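Local coordinates for periplasmic solute binding protein (Pectobacterium atrosepticum, PDB 4RY1) that probably binds a sugar in the periplasm and hands it to an ABC-type importer, as do many bacterial solute-binding proteins of family 1, at residues L305-F308 with M309-P313; G12-R15 with H16-T19; N67-P70 with Q71-N75; T51-G55 with G56-D60; S198-Q201 with V202-L205. All coordinates share one frame; numbering follows the deposited sequence. Where two conformers were deposited one is given.

How the contacts relate
Contact 1 is largely buried, its apolar side chains on the large mixed sheet and its asparagines and serine at the end of helix 299-310. Contact 2, the start of helix 13-29, is partly buried and mixes a doubly held carbonyl, a bound acetate and a water bridge; Met309 of contact 1, in the conformer given, touches Thr19 of contact 2. Contact 3 is also buried and pairs an apolar turn with a salt-bridged arginine, whereas contact 4, the polar end of helix 45-55, lies at the surface; the two meet where Phe72 packs on Ile53. Contact 5, a charged helix start, stands apart, its centre about 46 Å from that of contact 1.

Contact 1 (L305-F308 with M309-P313); sequences LMNF and MLSNP
The ring of Phe308 is overlapped by the side chain of Asn312, one helical turn further on. Asn312 CB stands over one face, 4.1 Å from the centroid of the Phe308 ring and 26° off its normal, a CH-pi contact. Beyond it the amide runs out past the CD2-CE2 side of the ring, with Asn312 ND2 3.5 Å from Phe308 CE2 and the two planes tilted 31° to each other. Chi1 of -174° in Asn312 swings the amide beside its own carbonyl carbon, where OD1 can accept from the backbone N of Glu314; that bond helps fix the amide there. The backbone beneath is closing a helix. Asn307 O takes two donors, Ser311 N at 2.9 Å and Asn312 N at 3.2 Å, while Asn312 N makes a further weak bond to Phe308 O. Ser311 has left helical geometry, and its hydroxyl is bonded to Asn328. On the buried side Leu305, Met306 and Leu310 pack on the sheet, and Phe308 touches Ala25 of helix 13-29. Such a tight joint, with one helix ending and an asparagine N-cap at once opening the next, here links helices 299-310 and 313-319 in an alpha/beta domain.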
# COMPACT_ATOMS: atom_id res chain seq x y z
N LEU A 305 -0.89 -0.26 25.15
CA LEU A 305 -0.03 -1.09 24.29
C LEU A 305 0.28 -0.38 22.97
O LEU A 305 1.42 -0.35 22.50
CB LEU A 305 -0.69 -2.44 24.03
CG LEU A 305 0.03 -3.40 23.09
CD1 LEU A 305 1.47 -3.67 23.51
CD2 LEU A 305 -0.81 -4.68 22.92
N MET A 306 -0.73 0.22 22.39
CA MET A 306 -0.56 0.96 21.14
C MET A 306 0.42 2.13 21.32
O MET A 306 1.35 2.31 20.51
CB MET A 306 -1.90 1.47 20.61
CG MET A 306 -2.79 0.35 20.10
SD MET A 306 -4.58 0.80 19.81
CE MET A 306 -4.39 2.27 18.79
N ASN A 307 0.23 2.91 22.38
CA ASN A 307 1.15 4.01 22.64
C ASN A 307 2.57 3.50 22.86
O ASN A 307 3.53 4.12 22.42
CB ASN A 307 0.70 4.81 23.85
CG ASN A 307 1.65 5.93 24.16
OD1 ASN A 307 1.65 6.96 23.48
ND2 ASN A 307 2.47 5.74 25.16
N PHE A 308 2.70 2.38 23.55
CA PHE A 308 4.03 1.84 23.81
C PHE A 308 4.75 1.51 22.51
O PHE A 308 5.93 1.84 22.32
CB PHE A 308 3.94 0.62 24.74
CG PHE A 308 5.27 0.14 25.23
CD1 PHE A 308 6.03 -0.75 24.49
CD2 PHE A 308 5.79 0.64 26.41
CE1 PHE A 308 7.26 -1.16 24.93
CE2 PHE A 308 7.03 0.22 26.87
CZ PHE A 308 7.76 -0.68 26.12
N MET A 309 4.02 0.87 21.60
CA MET A 309 4.57 0.50 20.29
C MET A 309 4.94 1.70 19.39
O MET A 309 5.95 1.68 18.70
CB MET A 309 3.59 -0.43 19.54
CG MET A 309 3.43 -1.82 20.16
SD MET A 309 2.36 -2.98 19.19
CE MET A 309 3.03 -4.55 19.77
N LEU A 310 4.10 2.72 19.41
CA LEU A 310 4.21 3.83 18.45
C LEU A 310 4.98 5.05 18.95
O LEU A 310 5.46 5.86 18.16
CB LEU A 310 2.83 4.24 17.95
CG LEU A 310 2.03 3.16 17.21
CD1 LEU A 310 0.74 3.77 16.63
CD2 LEU A 310 2.82 2.41 16.16
N SER A 311 5.07 5.18 20.26
CA SER A 311 5.64 6.39 20.87
C SER A 311 6.68 6.15 21.94
O SER A 311 7.58 6.98 22.10
CB SER A 311 4.50 7.27 21.41
OG SER A 311 3.61 7.68 20.36
N ASN A 312 6.59 5.07 22.70
CA ASN A 312 7.56 4.83 23.78
C ASN A 312 8.88 4.41 23.15
O ASN A 312 8.90 3.52 22.32
CB ASN A 312 7.05 3.73 24.72
CG ASN A 312 7.95 3.52 25.94
OD1 ASN A 312 9.12 3.19 25.80
ND2 ASN A 312 7.39 3.69 27.13
N PRO A 313 10.01 5.02 23.56
CA PRO A 313 11.31 4.68 22.96
C PRO A 313 11.60 3.16 22.90
O PRO A 313 12.18 2.68 21.93
CB PRO A 313 12.31 5.42 23.87
CG PRO A 313 11.55 6.63 24.29
CD PRO A 313 10.12 6.16 24.50

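Contact 2 (G12-R15 with H16-T19); sequences GNQR and HEAT. With ACT (acetate ion), chain F.
His16 lays one face of its imidazole on the carbonyl oxygen of Gly12, which sits 3.3 Å above the ring plane, over its centre. The same Gly12 O accepts the backbone N of His16 at 2.9 Å, so a single oxygen meets both main chain and ring. Trp9 NE1 is bonded to His16 ND1, holding the ring from the strand side. Packing is equally close at Arg15 O, which is gripped twice by Thr19, by N at 2.9 Å and by OG1 at 2.8 Å, from opposite faces of the carbonyl plane. Thr19 can do this because chi1 of -55° places OG1 beside its own backbone N. Arg15 itself reaches away from the helix and bends at chi3; its NH2 meets OXT of an acetate ion, probably from the crystallisation liquor, at 3.0 Å, and NH1 the other oxygen, while NE is bonded to Gln322 O and NH1 also to Trp10 O. The outer side is looser: Gln14 OE1 and Glu17 OE1 lie 4.4 Å apart and are joined through a water that donates to both. Altogether this is a helix start with Gly12 at the N-cap position, in the beta-alpha-beta unit formed by strand 3-10, helix 13-29 and strand 33-40.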
# COMPACT_ATOMS: atom_id res chain seq x y z
N GLY A 12 5.56 -10.76 7.77
CA GLY A 12 6.59 -11.78 7.70
C GLY A 12 7.28 -11.95 9.04
O GLY A 12 7.00 -11.22 10.01
N ASN A 13 8.23 -12.88 9.07
CA ASN A 13 8.85 -13.28 10.33
C ASN A 13 9.68 -12.16 10.97
O ASN A 13 9.83 -12.13 12.18
CB ASN A 13 9.68 -14.54 10.12
CG ASN A 13 8.82 -15.74 9.86
OD1 ASN A 13 7.71 -15.82 10.36
ND2 ASN A 13 9.35 -16.69 9.13
N GLN A 14 10.22 -11.25 10.17
CA GLN A 14 10.98 -10.11 10.75
C GLN A 14 10.03 -9.19 11.49
O GLN A 14 10.33 -8.76 12.59
CB GLN A 14 11.80 -9.37 9.71
CG GLN A 14 12.87 -10.25 9.11
CD GLN A 14 14.12 -10.34 9.96
OE1 GLN A 14 14.22 -9.74 11.04
NE2 GLN A 14 15.09 -11.09 9.46
N ARG A 15 8.88 -8.89 10.91
CA ARG A 15 7.88 -8.10 11.61
C ARG A 15 7.37 -8.86 12.84
O ARG A 15 7.14 -8.24 13.89
CB ARG A 15 6.72 -7.69 10.67
CG ARG A 15 5.63 -6.91 11.39
CD ARG A 15 4.49 -6.52 10.49
NE ARG A 15 4.86 -5.63 9.41
CZ ARG A 15 4.22 -5.51 8.25
NH1 ARG A 15 3.14 -6.23 8.00
NH2 ARG A 15 4.64 -4.63 7.35
N HIS A 16 7.18 -10.17 12.72
CA HIS A 16 6.68 -10.93 13.87
C HIS A 16 7.64 -10.84 15.05
O HIS A 16 7.21 -10.59 16.19
CB HIS A 16 6.44 -12.40 13.52
CG HIS A 16 5.38 -12.63 12.52
ND1 HIS A 16 4.32 -11.77 12.31
CD2 HIS A 16 5.23 -13.64 11.64
CE1 HIS A 16 3.56 -12.25 11.35
NE2 HIS A 16 4.08 -13.38 10.93
N GLU A 17 8.92 -11.05 14.79
CA GLU A 17 9.91 -10.99 15.89
C GLU A 17 9.89 -9.61 16.56
O GLU A 17 9.91 -9.49 17.78
CB GLU A 17 11.31 -11.31 15.39
CG GLU A 17 12.35 -11.30 16.52
CD GLU A 17 13.78 -11.31 16.02
OE1 GLU A 17 14.06 -11.77 14.89
OE2 GLU A 17 14.66 -10.81 16.76
N ALA A 18 9.88 -8.58 15.75
CA ALA A 18 9.99 -7.23 16.26
C ALA A 18 8.75 -6.87 17.06
O ALA A 18 8.81 -6.17 18.06
CB ALA A 18 10.18 -6.27 15.11
N THR A 19 7.57 -7.33 16.58
CA THR A 19 6.32 -7.05 17.30
C THR A 19 6.29 -7.78 18.65
O THR A 19 5.90 -7.23 19.70
CB THR A 19 5.11 -7.40 16.44
OG1 THR A 19 5.21 -6.72 15.19
CG2 THR A 19 3.82 -7.00 17.13
C ACT F . 3.13 -5.66 4.30
O ACT F . 2.67 -6.58 5.00
OXT ACT F . 3.18 -4.51 4.76
CH3 ACT F . 3.64 -5.90 2.89
O HOH W 1 15.73 -10.49 13.17

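Contact 3 (N67-P70 with Q71-N75); sequences NWLP and QFSRN
Arg74 runs back over Pro70, the two side chains lying side by side and pointing the same way. Its CB is 3.6 Å from Pro70 O; CG follows at 3.7 Å from Pro70 CA, and CD continues past the same alpha carbon. With chi2 and chi3 near 180° the chain stays stretched as far as NE, which comes to 4.1 Å from Pro70 CG, so that Pro70 CG lies over one face of the guanidinium. At the tip, NH1 forms a salt bridge with Glu190, and Phe367 touches both Arg74 and Pro70. The backbone beneath is unusual: the helix widens into a pi-type turn, and Leu69 O accepts both Ser73 N, at 2.7 Å, and Arg74 N, at 3.0 Å, from opposite faces of its plane. Asn75 N then reaches back five residues to Pro70 O. Another side of the turn is apolar, where Phe72 CD2 approaches Trp68 CB to 3.9 Å; the extended Gln71 sets its CD over one face of the Phe72 ring, toward the rim. At the start a water donates to Asn67 O and accepts from Gln71 N, bridging the two. Around the turn, Trp68 packs on Tyr45 and Leu46 and Phe72 on Ile53, all of helix 45-55, while Ser73 OG is bonded to Gln109 of strand 107-123.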
# COMPACT_ATOMS: atom_id res chain seq x y z
N ASN A 67 -8.12 0.95 3.97
CA ASN A 67 -9.19 0.74 3.00
C ASN A 67 -10.23 -0.26 3.47
O ASN A 67 -11.21 -0.49 2.74
CB ASN A 67 -8.57 0.35 1.68
CG ASN A 67 -7.48 -0.66 1.83
OD1 ASN A 67 -6.40 -0.36 2.40
ND2 ASN A 67 -7.73 -1.84 1.35
N TRP A 68 -10.07 -0.79 4.68
CA TRP A 68 -11.10 -1.63 5.31
C TRP A 68 -12.08 -0.82 6.14
O TRP A 68 -13.09 -1.36 6.61
CB TRP A 68 -10.52 -2.74 6.18
CG TRP A 68 -9.57 -3.65 5.49
CD1 TRP A 68 -9.35 -3.78 4.14
CD2 TRP A 68 -8.68 -4.54 6.13
NE1 TRP A 68 -8.37 -4.70 3.91
CE2 TRP A 68 -7.96 -5.21 5.12
CE3 TRP A 68 -8.43 -4.88 7.47
CZ2 TRP A 68 -6.98 -6.16 5.40
CZ3 TRP A 68 -7.47 -5.84 7.75
CH2 TRP A 68 -6.75 -6.45 6.72
N LEU A 69 -11.81 0.46 6.33
CA LEU A 69 -12.71 1.29 7.13
C LEU A 69 -14.12 1.42 6.53
O LEU A 69 -15.09 1.47 7.29
CB LEU A 69 -12.10 2.65 7.46
CG LEU A 69 -10.93 2.63 8.44
CD1 LEU A 69 -10.45 4.05 8.69
CD2 LEU A 69 -11.31 1.97 9.76
N PRO A 70 -14.27 1.47 5.19
CA PRO A 70 -15.67 1.46 4.70
C PRO A 70 -16.48 0.23 5.15
O PRO A 70 -17.60 0.37 5.65
CB PRO A 70 -15.52 1.55 3.18
CG PRO A 70 -14.25 2.34 3.05
CD PRO A 70 -13.32 1.77 4.09
N GLN A 71 -15.89 -0.94 5.04
CA GLN A 71 -16.55 -2.19 5.45
C GLN A 71 -16.89 -2.18 6.93
O GLN A 71 -18.01 -2.50 7.34
CB GLN A 71 -15.67 -3.40 5.14
CG GLN A 71 -16.22 -4.69 5.73
CD GLN A 71 -15.44 -5.95 5.37
OE1 GLN A 71 -14.49 -5.93 4.55
NE2 GLN A 71 -15.84 -7.07 5.99
N PHE A 72 -15.90 -1.87 7.76
CA PHE A 72 -16.05 -2.03 9.21
C PHE A 72 -16.65 -0.84 9.94
O PHE A 72 -17.20 -1.00 11.06
CB PHE A 72 -14.70 -2.41 9.83
CG PHE A 72 -14.22 -3.79 9.44
CD1 PHE A 72 -15.04 -4.89 9.58
CD2 PHE A 72 -12.94 -3.97 8.92
CE1 PHE A 72 -14.60 -6.15 9.21
CE2 PHE A 72 -12.49 -5.22 8.56
CZ PHE A 72 -13.33 -6.32 8.71
N SER A 73 -16.49 0.36 9.38
CA SER A 73 -16.86 1.60 10.07
C SER A 73 -17.91 2.45 9.36
O SER A 73 -18.85 2.89 9.98
CB SER A 73 -15.61 2.44 10.35
OG SER A 73 -14.67 1.72 11.15
N ARG A 74 -17.73 2.73 8.07
CA ARG A 74 -18.74 3.52 7.36
C ARG A 74 -20.05 2.73 7.25
O ARG A 74 -21.13 3.27 7.47
CB ARG A 74 -18.28 3.89 5.96
CG ARG A 74 -17.03 4.73 5.93
CD ARG A 74 -16.84 5.32 4.55
NE ARG A 74 -15.54 5.94 4.40
CZ ARG A 74 -15.19 6.75 3.41
NH1 ARG A 74 -16.08 7.06 2.46
NH2 ARG A 74 -13.96 7.25 3.34
N ASN A 75 -19.89 1.45 6.98
CA ASN A 75 -20.99 0.53 6.74
C ASN A 75 -21.08 -0.63 7.73
O ASN A 75 -21.71 -1.66 7.47
CB ASN A 75 -20.91 0.08 5.30
CG ASN A 75 -20.89 1.27 4.38
OD1 ASN A 75 -21.71 2.18 4.51
ND2 ASN A 75 -19.98 1.30 3.47
O HOH W 2 -13.76 -1.61 3.06

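Contact 4 (T51-G55 with G56-D60); sequences TQIAG and GQEPD
Glu58 folds its side chain across Ile53, the two crossing at about a right angle. Chi1 of 69° sets Glu58 CG between its own backbone N and carbonyl carbon, a crowded position, and chi2 of -87° bends the chain again. Glu58 CB already lies 3.8 Å from Ile53 CG1; the two turns beyond it lay the carboxylate beside the last helical turn, with OE1 3.5 Å from Ile53 CA. The bend also points OE2 at two partners: Ser293 OG, and a water that donates to Glu58 OE2 at 2.9 Å and to Ile53 O as well. Gln52 is built differently. Its CG stands beside the backbone N and the chain extends from there, so it reaches over the segment 57-59; its CB touches the backbone of Glu58 and its OE1 rests 3.5 Å from Pro59 CD, the two side chains crossing nearly perpendicularly. Pro59 in turn packs on Arg6 and Ser8 of strand 3-10. Under the side chains two backbone bonds close the helix: Gln57 N reaches Gln52 O at 2.8 Å, and Gly56 N reaches Ile53 O at 3.1 Å. The first spans six residues and encloses the second, and Gly56 has phi of 73°, a value that favours glycine. Those features define a Schellman motif, here ending helix 45-55 and turning the chain toward strand 61-64.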
# COMPACT_ATOMS: atom_id res chain seq x y z
N THR A 51 -15.00 -12.38 10.09
CA THR A 51 -15.77 -13.43 10.77
C THR A 51 -15.74 -13.23 12.30
O THR A 51 -16.76 -13.32 12.98
CB THR A 51 -15.28 -14.82 10.36
OG1 THR A 51 -15.49 -14.98 8.96
CG2 THR A 51 -16.03 -15.91 11.15
N GLN A 52 -14.57 -12.91 12.85
CA GLN A 52 -14.48 -12.62 14.28
C GLN A 52 -15.39 -11.47 14.68
O GLN A 52 -16.11 -11.54 15.68
CB GLN A 52 -13.04 -12.22 14.65
CG GLN A 52 -12.05 -13.38 14.72
CD GLN A 52 -10.64 -12.91 15.01
OE1 GLN A 52 -10.24 -11.83 14.56
NE2 GLN A 52 -9.88 -13.71 15.74
N ILE A 53 -15.29 -10.36 13.94
CA ILE A 53 -16.08 -9.18 14.28
C ILE A 53 -17.58 -9.53 14.25
O ILE A 53 -18.34 -9.11 15.13
CB ILE A 53 -15.72 -8.01 13.35
CG1 ILE A 53 -14.32 -7.52 13.73
CG2 ILE A 53 -16.75 -6.88 13.46
CD1 ILE A 53 -13.73 -6.47 12.80
N ALA A 54 -17.99 -10.32 13.27
CA ALA A 54 -19.41 -10.70 13.15
C ALA A 54 -19.92 -11.41 14.40
O ALA A 54 -21.10 -11.31 14.76
CB ALA A 54 -19.59 -11.57 11.92
N GLY A 55 -19.03 -12.13 15.05
CA GLY A 55 -19.33 -12.88 16.28
C GLY A 55 -18.90 -12.26 17.60
O GLY A 55 -19.06 -12.87 18.64
N GLY A 56 -18.32 -11.06 17.56
CA GLY A 56 -17.82 -10.43 18.79
C GLY A 56 -16.55 -11.06 19.34
O GLY A 56 -16.23 -10.92 20.52
N GLN A 57 -15.82 -11.77 18.48
CA GLN A 57 -14.65 -12.56 18.90
C GLN A 57 -13.30 -11.89 18.55
O GLN A 57 -12.26 -12.50 18.71
CB GLN A 57 -14.67 -13.97 18.28
CG GLN A 57 -15.89 -14.81 18.61
CD GLN A 57 -16.20 -14.84 20.08
OE1 GLN A 57 -17.17 -14.24 20.53
NE2 GLN A 57 -15.37 -15.52 20.85
N GLU A 58 -13.34 -10.69 18.02
CA GLU A 58 -12.12 -10.04 17.56
C GLU A 58 -11.19 -9.66 18.73
O GLU A 58 -11.63 -9.45 19.86
CB GLU A 58 -12.47 -8.81 16.74
CG GLU A 58 -13.08 -7.64 17.50
CD GLU A 58 -14.60 -7.69 17.68
OE1 GLU A 58 -15.23 -8.78 17.65
OE2 GLU A 58 -15.15 -6.60 17.89
N PRO A 59 -9.89 -9.55 18.44
CA PRO A 59 -8.96 -9.11 19.46
C PRO A 59 -9.16 -7.68 19.90
O PRO A 59 -9.77 -6.87 19.21
CB PRO A 59 -7.60 -9.27 18.82
CG PRO A 59 -7.79 -9.78 17.45
CD PRO A 59 -9.24 -9.76 17.14
N ASP A 60 -8.61 -7.37 21.06
CA ASP A 60 -8.71 -6.01 21.62
C ASP A 60 -8.03 -4.96 20.74
O ASP A 60 -8.52 -3.84 20.62
CB ASP A 60 -8.10 -5.96 23.02
CG ASP A 60 -8.77 -6.93 23.97
OD1 ASP A 60 -8.38 -8.11 23.99
OD2 ASP A 60 -9.74 -6.51 24.62
O HOH W 3 -17.85 -7.21 17.07

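Contact 5 (S198-Q201 with V202-L205); sequences SRDQ and VREL
Arg199 and Arg203 stack their guanidinium groups face to face, planes only 5° apart and centres 4.0 Å apart. Arg199 NE sits over the centre of the Arg203 group, whereas Arg203 NH1 lies toward the rim of the Arg199 group. Two like charges this close are probably tolerated because carboxylates stand around them. Asp200 OD1 is gripped side-on by Arg199, by NE at 3.1 Å and by NH1 at 2.9 Å, both from the same face of the carboxylate plane; Arg203 NH1 is 4.2 Å from that oxygen, too far and too tilted for a bond, so the opposite charges probably just attract. Arg203 NH2 has its own salt bridge to Asp396. Shape brings the pair together: Arg199 bends at chi3 (77°), turning its end toward Arg203 on the next turn, while Arg203 stays extended from CG to NE. Behind the charges lies the helix start. Ser198 and Gln201 form a capping box, Gln201 N donating to Ser198 OG at 3.0 Å and Ser198 N to a lone pair of Gln201 OE1 at 2.9 Å, and Val202 N to Ser198 O begins the regular bonding. This start of helix 199-214 is wedged between two others: Arg203 and Val202 lean on helix 391-409, and Gln201, Glu204 and Leu205 on helix 169-183, where Glu204 salt-bridges Lys182 and hydrogen-bonds Tyr183.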
# COMPACT_ATOMS: atom_id res chain seq x y z
N SER A 198 -15.30 9.67 -17.12
CA SER A 198 -16.25 9.47 -18.21
C SER A 198 -15.98 8.16 -18.95
O SER A 198 -14.92 7.53 -18.78
CB SER A 198 -16.11 10.62 -19.22
OG SER A 198 -14.83 10.57 -19.85
N ARG A 199 -16.92 7.76 -19.79
CA ARG A 199 -16.73 6.58 -20.63
C ARG A 199 -15.40 6.70 -21.39
O ARG A 199 -14.63 5.74 -21.47
CB ARG A 199 -17.87 6.41 -21.62
CG ARG A 199 -17.62 5.33 -22.66
CD ARG A 199 -18.40 5.59 -23.94
NE ARG A 199 -17.78 6.62 -24.76
CZ ARG A 199 -18.27 7.02 -25.93
NH1 ARG A 199 -17.66 7.97 -26.63
NH2 ARG A 199 -19.37 6.45 -26.41
N ASP A 200 -15.14 7.87 -21.96
CA ASP A 200 -13.89 8.14 -22.69
C ASP A 200 -12.63 8.04 -21.83
O ASP A 200 -11.59 7.53 -22.26
CB ASP A 200 -13.95 9.50 -23.39
CG ASP A 200 -14.73 9.45 -24.70
OD1 ASP A 200 -15.26 8.36 -25.04
OD2 ASP A 200 -14.82 10.50 -25.37
N GLN A 201 -12.72 8.53 -20.61
CA GLN A 201 -11.59 8.46 -19.68
C GLN A 201 -11.25 7.03 -19.21
O GLN A 201 -10.08 6.68 -19.06
CB GLN A 201 -11.84 9.39 -18.51
CG GLN A 201 -11.68 10.83 -18.92
CD GLN A 201 -12.10 11.82 -17.85
OE1 GLN A 201 -13.10 11.60 -17.14
NE2 GLN A 201 -11.37 12.92 -17.74
N VAL A 202 -12.27 6.21 -19.02
CA VAL A 202 -12.08 4.78 -18.71
C VAL A 202 -11.40 4.10 -19.90
O VAL A 202 -10.49 3.30 -19.73
CB VAL A 202 -13.39 4.07 -18.33
CG1 VAL A 202 -13.13 2.61 -18.08
CG2 VAL A 202 -13.98 4.73 -17.08
N ARG A 203 -11.81 4.43 -21.12
CA ARG A 203 -11.06 3.94 -22.30
C ARG A 203 -9.59 4.33 -22.35
O ARG A 203 -8.73 3.53 -22.72
CB ARG A 203 -11.71 4.43 -23.58
CG ARG A 203 -12.96 3.67 -23.87
CD ARG A 203 -13.75 4.35 -24.96
NE ARG A 203 -15.00 3.65 -25.18
CZ ARG A 203 -15.80 3.86 -26.22
NH1 ARG A 203 -15.49 4.76 -27.14
NH2 ARG A 203 -16.92 3.16 -26.34
N GLU A 204 -9.33 5.58 -21.99
CA GLU A 204 -7.99 6.12 -21.92
C GLU A 204 -7.16 5.37 -20.86
O GLU A 204 -5.98 5.13 -21.06
CB GLU A 204 -8.05 7.62 -21.61
CG GLU A 204 -6.70 8.31 -21.53
CD GLU A 204 -6.80 9.82 -21.44
OE1 GLU A 204 -7.92 10.33 -21.23
OE2 GLU A 204 -5.74 10.48 -21.50
N LEU A 205 -7.82 4.99 -19.76
CA LEU A 205 -7.17 4.25 -18.67
C LEU A 205 -6.74 2.87 -19.16
O LEU A 205 -5.58 2.46 -18.96
CB LEU A 205 -8.11 4.13 -17.46
CG LEU A 205 -7.61 3.24 -16.32
CD1 LEU A 205 -6.42 3.87 -15.60
CD2 LEU A 205 -8.77 2.97 -15.37